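PDB 5NEC: TonB-dependent siderophore receptor from Pseudomonas aeruginosa 39016, which probably takes up iron-siderophore complexes, and siderophore-drug conjugates that mimic them, across the outer membrane using energy relayed by TonB. Local coordinates for residues A[447-452]-A[484-489]; A[698-703]-A[724-729]. All blocks are in the same frame, centred on the assembly; numbering follows the deposited sequence.

Contact 1 (A[447-452]-A[484-489]); sequences WQVNIG and AGLVWK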
loop_
_atom_site.group_PDB
_atom_site.type_symbol
_atom_site.label_atom_id
_atom_site.label_comp_id
_atom_site.label_asym_id
_atom_site.label_seq_id
_atom_site.Cartn_x
_atom_site.Cartn_y
_atom_site.Cartn_z
ATOM N N TRP A 447 -9.142 -10.846 -31.839
ATOM C CA TRP A 447 -9.370 -9.419 -31.587
ATOM C C TRP A 447 -10.399 -9.169 -30.490
ATOM O O TRP A 447 -11.481 -9.755 -30.507
ATOM C CB TRP A 447 -9.813 -8.719 -32.875
ATOM C CG TRP A 447 -8.737 -8.629 -33.900
ATOM C CD1 TRP A 447 -8.571 -9.444 -34.980
ATOM C CD2 TRP A 447 -7.665 -7.681 -33.942
ATOM N NE1 TRP A 447 -7.462 -9.062 -35.693
ATOM C CE2 TRP A 447 -6.888 -7.981 -35.080
ATOM C CE3 TRP A 447 -7.282 -6.610 -33.125
ATOM C CZ2 TRP A 447 -5.751 -7.248 -35.427
ATOM C CZ3 TRP A 447 -6.158 -5.883 -33.467
ATOM C CH2 TRP A 447 -5.405 -6.203 -34.610
ATOM N N GLN A 448 -10.046 -8.302 -29.539
ATOM C CA GLN A 448 -10.953 -7.847 -28.480
ATOM C C GLN A 448 -10.878 -6.331 -28.336
ATOM O O GLN A 448 -9.811 -5.746 -28.520
ATOM C CB GLN A 448 -10.580 -8.466 -27.140
ATOM C CG GLN A 448 -10.498 -9.977 -27.144
ATOM C CD GLN A 448 -10.058 -10.571 -25.824
ATOM O OE1 GLN A 448 -9.292 -11.532 -25.815
ATOM N NE2 GLN A 448 -10.540 -10.020 -24.703
ATOM N N VAL A 449 -12.004 -5.704 -28.000
ATOM C CA VAL A 449 -12.058 -4.269 -27.727
ATOM C C VAL A 449 -12.633 -4.050 -26.343
ATOM O O VAL A 449 -13.658 -4.630 -26.020
ATOM C CB VAL A 449 -12.935 -3.536 -28.752
ATOM C CG1 VAL A 449 -13.168 -2.088 -28.337
ATOM C CG2 VAL A 449 -12.292 -3.600 -30.123
ATOM N N ASN A 450 -11.969 -3.209 -25.542
ATOM C CA ASN A 450 -12.432 -2.784 -24.208
ATOM C C ASN A 450 -12.803 -1.316 -24.260
ATOM O O ASN A 450 -12.037 -0.514 -24.751
ATOM C CB ASN A 450 -11.339 -2.943 -23.144
ATOM C CG ASN A 450 -11.091 -4.399 -22.777
ATOM O OD1 ASN A 450 -11.110 -4.774 -21.606
ATOM N ND2 ASN A 450 -10.843 -5.229 -23.781
ATOM N N ILE A 451 -13.977 -0.973 -23.751
ATOM C CA ILE A 451 -14.378 0.408 -23.539
ATOM C C ILE A 451 -14.883 0.526 -22.110
ATOM O O ILE A 451 -15.471 -0.417 -21.573
ATOM C CB ILE A 451 -15.432 0.880 -24.554
ATOM C CG1 ILE A 451 -16.665 -0.033 -24.546
ATOM C CG2 ILE A 451 -14.810 0.923 -25.944
ATOM C CD1 ILE A 451 -17.788 0.445 -25.443
ATOM N N GLY A 452 -14.618 1.671 -21.483
ATOM C CA GLY A 452 -15.033 1.935 -20.105
ATOM C C GLY A 452 -15.276 3.421 -19.902
ATOM O O GLY A 452 -14.524 4.255 -20.410
ATOM N N ALA A 484 -10.249 3.153 -23.511
ATOM C CA ALA A 484 -10.433 2.212 -24.595
ATOM C C ALA A 484 -9.177 1.381 -24.780
ATOM O O ALA A 484 -8.064 1.909 -24.702
ATOM C CB ALA A 484 -10.759 2.950 -25.873
ATOM N N GLY A 485 -9.363 0.083 -25.023
ATOM C CA GLY A 485 -8.260 -0.842 -25.262
ATOM C C GLY A 485 -8.524 -1.760 -26.443
ATOM O O GLY A 485 -9.664 -2.101 -26.742
ATOM N N LEU A 486 -7.445 -2.148 -27.113
ATOM C CA LEU A 486 -7.479 -3.049 -28.258
ATOM C C LEU A 486 -6.481 -4.165 -27.981
ATOM O O LEU A 486 -5.348 -3.885 -27.618
ATOM C CB LEU A 486 -7.086 -2.274 -29.515
ATOM C CG LEU A 486 -7.127 -3.021 -30.845
ATOM C CD1 LEU A 486 -8.568 -3.322 -31.231
ATOM C CD2 LEU A 486 -6.424 -2.213 -31.930
ATOM N N VAL A 487 -6.908 -5.417 -28.145
ATOM C CA VAL A 487 -6.049 -6.583 -27.929
ATOM C C VAL A 487 -6.000 -7.437 -29.200
ATOM O O VAL A 487 -7.037 -7.798 -29.733
ATOM C CB VAL A 487 -6.559 -7.433 -26.758
ATOM C CG1 VAL A 487 -5.610 -8.590 -26.447
ATOM C CG2 VAL A 487 -6.733 -6.556 -25.543
ATOM N N TRP A 488 -4.790 -7.734 -29.675
ATOM C CA TRP A 488 -4.556 -8.653 -30.783
ATOM C C TRP A 488 -3.881 -9.894 -30.205
ATOM O O TRP A 488 -2.874 -9.777 -29.517
ATOM C CB TRP A 488 -3.663 -8.013 -31.867
ATOM C CG TRP A 488 -3.360 -8.932 -33.047
ATOM C CD1 TRP A 488 -4.248 -9.715 -33.726
ATOM C CD2 TRP A 488 -2.084 -9.154 -33.667
ATOM N NE1 TRP A 488 -3.609 -10.410 -34.716
ATOM C CE2 TRP A 488 -2.282 -10.083 -34.707
ATOM C CE3 TRP A 488 -0.798 -8.650 -33.445
ATOM C CZ2 TRP A 488 -1.245 -10.519 -35.526
ATOM C CZ3 TRP A 488 0.236 -9.086 -34.250
ATOM C CH2 TRP A 488 0.006 -10.013 -35.283
ATOM N N LYS A 489 -4.446 -11.066 -30.480
ATOM C CA LYS A 489 -3.883 -12.347 -30.061
ATOM C C LYS A 489 -3.427 -13.139 -31.295
ATOM O O LYS A 489 -4.233 -13.825 -31.928
ATOM C CB LYS A 489 -4.910 -13.123 -29.245
ATOM C CG LYS A 489 -5.363 -12.385 -27.988
ATOM C CD LYS A 489 -6.407 -13.169 -27.207
ATOM C CE LYS A 489 -5.868 -14.463 -26.598
ATOM N NZ LYS A 489 -4.620 -14.274 -25.790
#

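Contact 2 (A[698-703]-A[724-729]); sequences NVQNVF and TILFST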
loop_
_atom_site.group_PDB
_atom_site.type_symbol
_atom_site.label_atom_id
_atom_site.label_comp_id
_atom_site.label_asym_id
_atom_site.label_seq_id
_atom_site.Cartn_x
_atom_site.Cartn_y
_atom_site.Cartn_z
ATOM N N ASN A 698 13.545 -16.855 7.464
ATOM C CA ASN A 698 13.733 -15.712 6.569
ATOM C C ASN A 698 14.856 -14.829 7.099
ATOM O O ASN A 698 14.920 -14.548 8.301
ATOM C CB ASN A 698 12.438 -14.899 6.467
ATOM C CG ASN A 698 11.403 -15.574 5.610
ATOM O OD1 ASN A 698 10.639 -16.430 6.083
ATOM N ND2 ASN A 698 11.366 -15.185 4.332
ATOM N N VAL A 699 15.728 -14.395 6.202
ATOM C CA VAL A 699 16.733 -13.398 6.525
ATOM C C VAL A 699 16.421 -12.206 5.638
ATOM O O VAL A 699 16.490 -12.302 4.412
ATOM C CB VAL A 699 18.172 -13.933 6.309
ATOM C CG1 VAL A 699 19.210 -12.876 6.678
ATOM C CG2 VAL A 699 18.401 -15.167 7.168
ATOM N N GLN A 700 16.026 -11.108 6.269
ATOM C CA GLN A 700 15.670 -9.878 5.573
ATOM C C GLN A 700 16.870 -8.960 5.660
ATOM O O GLN A 700 17.399 -8.766 6.753
ATOM C CB GLN A 700 14.466 -9.176 6.228
ATOM C CG GLN A 700 13.287 -10.063 6.598
ATOM C CD GLN A 700 12.551 -10.655 5.408
ATOM O OE1 GLN A 700 13.033 -10.644 4.268
ATOM N NE2 GLN A 700 11.365 -11.184 5.675
ATOM N N ASN A 701 17.262 -8.387 4.516
ATOM C CA ASN A 701 18.382 -7.464 4.432
ATOM C C ASN A 701 19.633 -8.216 4.888
ATOM O O ASN A 701 20.179 -7.968 5.952
ATOM C CB ASN A 701 18.094 -6.216 5.261
ATOM C CG ASN A 701 19.023 -5.069 4.951
ATOM O OD1 ASN A 701 19.991 -5.207 4.204
ATOM N ND2 ASN A 701 18.732 -3.912 5.548
ATOM N N VAL A 702 20.059 -9.157 4.049
ATOM C CA VAL A 702 21.106 -10.120 4.380
ATOM C C VAL A 702 22.420 -9.422 4.707
ATOM O O VAL A 702 23.096 -9.814 5.647
ATOM C CB VAL A 702 21.316 -11.164 3.259
ATOM C CG1 VAL A 702 22.540 -12.043 3.532
ATOM C CG2 VAL A 702 20.086 -12.045 3.108
ATOM N N PHE A 703 22.754 -8.374 3.963
ATOM C CA PHE A 703 24.002 -7.637 4.169
ATOM C C PHE A 703 23.884 -6.423 5.125
ATOM O O PHE A 703 24.821 -5.647 5.256
ATOM C CB PHE A 703 24.596 -7.277 2.792
ATOM C CG PHE A 703 24.920 -8.496 1.953
ATOM C CD1 PHE A 703 26.040 -9.276 2.243
ATOM C CD2 PHE A 703 24.082 -8.902 0.916
ATOM C CE1 PHE A 703 26.335 -10.413 1.493
ATOM C CE2 PHE A 703 24.365 -10.041 0.170
ATOM C CZ PHE A 703 25.494 -10.800 0.463
ATOM N N THR A 724 17.303 -8.720 9.717
ATOM C CA THR A 724 16.303 -9.322 10.572
ATOM C C THR A 724 16.190 -10.807 10.212
ATOM O O THR A 724 16.075 -11.168 9.038
ATOM C CB THR A 724 14.971 -8.590 10.394
ATOM O OG1 THR A 724 15.174 -7.201 10.690
ATOM C CG2 THR A 724 13.899 -9.149 11.313
ATOM N N ILE A 725 16.229 -11.653 11.239
ATOM C CA ILE A 725 16.131 -13.109 11.089
ATOM C C ILE A 725 14.799 -13.541 11.706
ATOM O O ILE A 725 14.532 -13.228 12.863
ATOM C CB ILE A 725 17.343 -13.812 11.754
ATOM C CG1 ILE A 725 18.646 -13.310 11.096
ATOM C CG2 ILE A 725 17.231 -15.334 11.630
ATOM C CD1 ILE A 725 19.927 -13.760 11.743
ATOM N N LEU A 726 13.959 -14.225 10.928
ATOM C CA LEU A 726 12.632 -14.675 11.401
ATOM C C LEU A 726 12.535 -16.199 11.281
ATOM O O LEU A 726 12.884 -16.760 10.242
ATOM C CB LEU A 726 11.508 -14.008 10.587
ATOM C CG LEU A 726 11.474 -12.467 10.509
ATOM C CD1 LEU A 726 10.477 -11.996 9.454
ATOM C CD2 LEU A 726 11.173 -11.836 11.863
ATOM N N PHE A 727 12.095 -16.860 12.351
ATOM C CA PHE A 727 11.793 -18.288 12.333
ATOM C C PHE A 727 10.300 -18.467 12.519
ATOM O O PHE A 727 9.752 -18.005 13.509
ATOM C CB PHE A 727 12.527 -19.048 13.449
ATOM C CG PHE A 727 12.525 -20.553 13.254
ATOM C CD1 PHE A 727 13.532 -21.191 12.506
ATOM C CD2 PHE A 727 11.513 -21.351 13.811
ATOM C CE1 PHE A 727 13.519 -22.581 12.325
ATOM C CE2 PHE A 727 11.504 -22.741 13.628
ATOM C CZ PHE A 727 12.507 -23.357 12.883
ATOM N N SER A 728 9.660 -19.157 11.583
ATOM C CA SER A 728 8.209 -19.431 11.625
ATOM C C SER A 728 7.903 -20.909 11.779
ATOM O O SER A 728 8.553 -21.734 11.153
ATOM C CB SER A 728 7.545 -18.946 10.338
ATOM O OG SER A 728 7.508 -17.542 10.350
ATOM N N THR A 729 6.899 -21.214 12.604
ATOM C CA THR A 729 6.283 -22.534 12.678
ATOM C C THR A 729 4.832 -22.352 12.199
ATOM O O THR A 729 4.078 -21.612 12.837
ATOM C CB THR A 729 6.294 -23.065 14.130
ATOM O OG1 THR A 729 7.644 -23.152 14.611
ATOM C CG2 THR A 729 5.622 -24.446 14.230
#

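Contact 1 (A[447-452]-A[484-489])
W447 and W488 stack at one end of an antiparallel hairpin, strands 447-464 and 471-488, in the transmembrane β-barrel of a TonB-dependent receptor. Two hydrogen-bonded pairs join these two segments. In the first, Q448 N gives its hydrogen to V487 O (3.1 Å), and V487 N returns a bond to Q448 O. The pair N450 and G485 is tighter, with both N450 N to G485 O and G485 N to N450 O at 2.8 Å. V449 and L486 turn their backbone N-H and C=O groups away from each other, to I441 and A498 on the flanking strands, so polar groups are satisfied from both sides, as the apolar membrane demands. CA-H groups of the non-hydrogen-bonded residues lean on the same carbonyls; A484 CA is 3.2 Å from N450 O.

Q448, N450, G485 and V487 face the barrel interior, where N450 and V487 touch P51 of the plug and N450 OD1 takes a weak hydrogen bond from T440. Glycine suits its place because N450 CB then meets bare backbone, 4.1 Å from G485 N, on this plug-facing side. K489 follows the strand end; its ammonium forms a salt bridge with D49 and hydrogen bonds to the carbonyls of P492 and G494, which probably compensates its buried charge.

The outer face carries V449, I451, A484, L486 and the tryptophans, apolar groups that probably meet lipid. V449 CG2 rests on L486 CD1 at 3.9 Å. With chi1 at 179° W488 extends away from its own N, and chi2 (46°) brings its five-membered ring over the six-membered ring of W447 in an offset stack, planes 24° apart. W488 CB makes a CH-pi contact with that same face, and W488 CD1 sits 3.4 Å from W447 CZ2.

Contact 2 (A[698-703]-A[724-729])
N698 and L726 exchange two backbone hydrogen bonds, N698 N to L726 O at 2.9 Å and L726 N to N698 O at 2.8 Å. Two residues on, Q700 and T724 repeat the exchange: Q700 N bonds to T724 O (2.8 Å), and T724 N reaches Q700 O. V699 and I725, the non-hydrogen-bonded pair between them, donate CA-H to T724 O and N698 O.

Polar side chains lie on the inner face, and their ends find partners outside the two segments. Some are close by in the chain: N698 OD1 accepts from Q696, and T724 OG1 bonds to G722 O. Others belong to the plug, where N698 ND2 donates to the carbonyl of D64 and Q700 NE2 to that of T65. Asparagine and glutamine suit this buried face because an amide can meet a main-chain carbonyl without bringing a charge. Q700 reaches T65 with a chain bent at chi2 (-67°), which also sets NE2 4.0 Å from L726 CD1 as the two side chains cross at about a right angle.

Apolar contact is lighter: on the outer face V699 CG2 meets I725 CG1 at 4.4 Å, two branched residues well suited to an extended backbone on a probably lipid-facing wall.

Strand 724-733 also pairs with 159-167, the antiparallel closure of first to last strand typical of outer-membrane β-barrels.

How the contacts relate
Both contacts join neighbouring antiparallel strands of the same barrel wall at strand ends, yet share no strand; their centres lie about 44 Å apart. Contact 1 belongs to a hairpin with a short turn, whereas contact 2 pairs the last strand, 724-733, with its barrel neighbour 693-700, across a longer connection. Each has four backbone hydrogen bonds, but contact 1 adds aromatic stacking on a broad apolar outer surface, while contact 2 adds little side-chain contact. Contact 2 has a larger share of buried residues, though its segments bury less surface against each other (308 against 562 Å²). Inward, residues 484-489 hold the plug by a salt bridge, whereas 698-703 use neutral amides on its backbone carbonyls. Outward, both present aliphatic side chains.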